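Local coordinates for protein endo-1,4-b-d-mannanase (Trichoderma reesei, PDB 1QNO) that probably hydrolyses internal beta-1,4-mannosidic linkages in mannan-type polysaccharides as a family 5 glycoside hydrolase with a TIM-barrel fold, at residues S40-I45 with E100-K105. Numbering follows the deposited sequence. Where two conformers were deposited one is given.
Sequences STFSHI and EQHNLK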
loop_
_atom_site.group_PDB
_atom_site.type_symbol
_atom_site.label_atom_id
_atom_site.label_comp_id
_atom_site.label_asym_id
_atom_site.label_seq_id
_atom_site.Cartn_x
_atom_site.Cartn_y
_atom_site.Cartn_z
ATOM N N SER A 40 -4.662 20.464 -1.566
ATOM C CA SER A 40 -4.063 20.969 -0.314
ATOM C C SER A 40 -3.342 19.853 0.412
ATOM O O SER A 40 -2.267 20.040 1.009
ATOM C CB SER A 40 -5.102 21.647 0.554
ATOM O OG SER A 40 -6.138 20.757 0.943
ATOM N N THR A 41 -3.893 18.659 0.500
ATOM C CA THR A 41 -3.289 17.550 1.188
ATOM C C THR A 41 -1.969 17.156 0.516
ATOM O O THR A 41 -0.924 17.000 1.191
ATOM C CB THR A 41 -4.234 16.310 1.193
ATOM O OG1 THR A 41 -5.454 16.694 1.826
ATOM C CG2 THR A 41 -3.602 15.129 1.907
ATOM N N PHE A 42 -2.015 17.119 -0.821
ATOM C CA PHE A 42 -0.796 16.809 -1.541
ATOM C C PHE A 42 0.238 17.949 -1.473
ATOM O O PHE A 42 1.413 17.577 -1.411
ATOM C CB PHE A 42 -1.044 16.402 -2.979
ATOM C CG PHE A 42 -1.467 14.961 -3.124
ATOM C CD1 PHE A 42 -1.672 14.106 -2.062
ATOM C CD2 PHE A 42 -1.685 14.506 -4.436
ATOM C CE1 PHE A 42 -2.080 12.771 -2.261
ATOM C CE2 PHE A 42 -2.059 13.183 -4.635
ATOM C CZ PHE A 42 -2.261 12.330 -3.549
ATOM N N SER A 43 -0.230 19.198 -1.412
ATOM C CA SER A 43 0.760 20.277 -1.228
ATOM C C SER A 43 1.503 20.107 0.093
ATOM O O SER A 43 2.710 20.129 0.154
ATOM C CB SER A 43 0.004 21.622 -1.253
ATOM O OG SER A 43 -0.552 21.742 -2.551
ATOM N N HIS A 44 0.819 19.742 1.176
ATOM C CA HIS A 44 1.390 19.521 2.507
ATOM C C HIS A 44 2.370 18.357 2.595
ATOM O O HIS A 44 3.418 18.391 3.249
ATOM C CB HIS A 44 0.264 19.369 3.514
ATOM C CG HIS A 44 -0.713 20.490 3.686
ATOM N ND1 HIS A 44 -1.977 20.276 4.141
ATOM C CD2 HIS A 44 -0.600 21.814 3.283
ATOM C CE1 HIS A 44 -2.627 21.451 4.091
ATOM N NE2 HIS A 44 -1.799 22.364 3.569
ATOM N N ILE A 45 1.990 17.226 1.931
ATOM C CA ILE A 45 2.831 16.043 1.865
ATOM C C ILE A 45 4.143 16.391 1.122
ATOM O O ILE A 45 5.242 16.078 1.603
ATOM C CB ILE A 45 2.108 14.865 1.162
ATOM C CG1 ILE A 45 0.930 14.408 2.004
ATOM C CG2 ILE A 45 3.088 13.674 0.952
ATOM C CD1 ILE A 45 0.075 13.269 1.522
ATOM N N GLU A 100 0.956 13.993 -10.120
ATOM C CA GLU A 100 1.867 14.455 -11.217
ATOM C C GLU A 100 2.218 15.923 -10.982
ATOM O O GLU A 100 3.366 16.384 -11.056
ATOM C CB GLU A 100 1.222 14.312 -12.577
ATOM C CG GLU A 100 0.846 12.909 -13.062
ATOM C CD GLU A 100 0.016 12.879 -14.337
ATOM O OE1 GLU A 100 -0.675 13.871 -14.715
ATOM O OE2 GLU A 100 0.036 11.799 -14.989
ATOM N N GLN A 101 1.193 16.703 -10.639
ATOM C CA GLN A 101 1.416 18.122 -10.428
ATOM C C GLN A 101 2.315 18.430 -9.241
ATOM O O GLN A 101 3.071 19.421 -9.310
ATOM C CB GLN A 101 0.077 18.852 -10.265
ATOM C CG GLN A 101 -0.727 18.887 -11.568
ATOM C CD GLN A 101 -2.068 19.596 -11.447
ATOM O OE1 GLN A 101 -2.886 19.505 -12.363
ATOM N NE2 GLN A 101 -2.289 20.282 -10.305
ATOM N N HIS A 102 2.234 17.676 -8.179
ATOM C CA HIS A 102 2.928 17.942 -6.927
ATOM C C HIS A 102 4.220 17.184 -6.800
ATOM O O HIS A 102 4.797 17.108 -5.723
ATOM C CB HIS A 102 2.034 17.708 -5.675
ATOM C CG HIS A 102 0.888 18.641 -5.540
ATOM N ND1 HIS A 102 -0.331 18.413 -6.117
ATOM C CD2 HIS A 102 0.774 19.877 -4.897
ATOM C CE1 HIS A 102 -1.186 19.453 -5.842
ATOM N NE2 HIS A 102 -0.510 20.333 -5.126
ATOM N N ASN A 103 4.616 16.524 -7.884
ATOM C CA ASN A 103 5.860 15.762 -7.833
ATOM C C ASN A 103 5.851 14.597 -6.830
ATOM O O ASN A 103 6.870 14.312 -6.173
ATOM C CB ASN A 103 7.028 16.727 -7.536
ATOM C CG ASN A 103 7.125 17.738 -8.706
ATOM O OD1 ASN A 103 6.937 17.361 -9.864
ATOM N ND2 ASN A 103 7.398 18.983 -8.367
ATOM N N LEU A 104 4.707 13.956 -6.697
ATOM C CA LEU A 104 4.577 12.799 -5.841
ATOM C C LEU A 104 4.365 11.524 -6.657
ATOM O O LEU A 104 3.823 11.578 -7.758
ATOM C CB LEU A 104 3.373 13.008 -4.888
ATOM C CG LEU A 104 3.525 14.189 -3.915
ATOM C CD1 LEU A 104 2.213 14.424 -3.183
ATOM C CD2 LEU A 104 4.697 13.982 -2.955
ATOM N N LYS A 105 4.728 10.378 -6.064
ATOM C CA LYS A 105 4.505 9.069 -6.689
ATOM C C LYS A 105 3.528 8.268 -5.804
ATOM O O LYS A 105 3.493 8.451 -4.575
ATOM C CB LYS A 105 5.827 8.288 -6.740
ATOM C CG LYS A 105 7.050 9.037 -7.309
ATOM C CD LYS A 105 6.782 9.490 -8.711
ATOM C CE LYS A 105 8.010 9.997 -9.467
ATOM N NZ LYS A 105 7.618 10.778 -10.664
#
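Phe42 meets both His102 and Leu104: CB rests on the imidazole, and the ring takes Leu104 over one face. Phe42 CB stands 4.0 Å from the centroid of the His102 ring and 20° off the normal, a CH-pi contact. A second one brings Leu104 CD1 to 4.2 Å from the centroid of the Phe42 ring; a flat apolar face here receives a methyl branch with no polar group to satisfy. Phe42 CG is anti to the carbonyl carbon (chi1 -81°), which carries the far end of the ring away from 100-105 and inward. The other branch of Leu104 serves Ile45: CD2 comes within 4.2 Å of Ile45 CG2. Histidine suits this partly exposed place because its flat face takes carbon while ND1 takes a backbone carbonyl, Ser98 O in the preceding helical turn, a hydrogen bond which helps to fix the ring's rotation. Ser43 OG lies 2.9 Å from His102 NE2, obliquely to the ring, and this hydroxyl hydrogen-bonds to Asp39 O, one turn back in its own helix. A leucine in place of His102 would probably leave Ser98 O without its imidazole partner and Phe42 CB without a flat face to rest on. The contact joins helix 35-47 to the turn that leads from helix 89-101 into strand 105-109, on the outside of the TIM barrel; beneath, Phe42, Ile45 and Leu104 all pack on Val53 of strand 52-54.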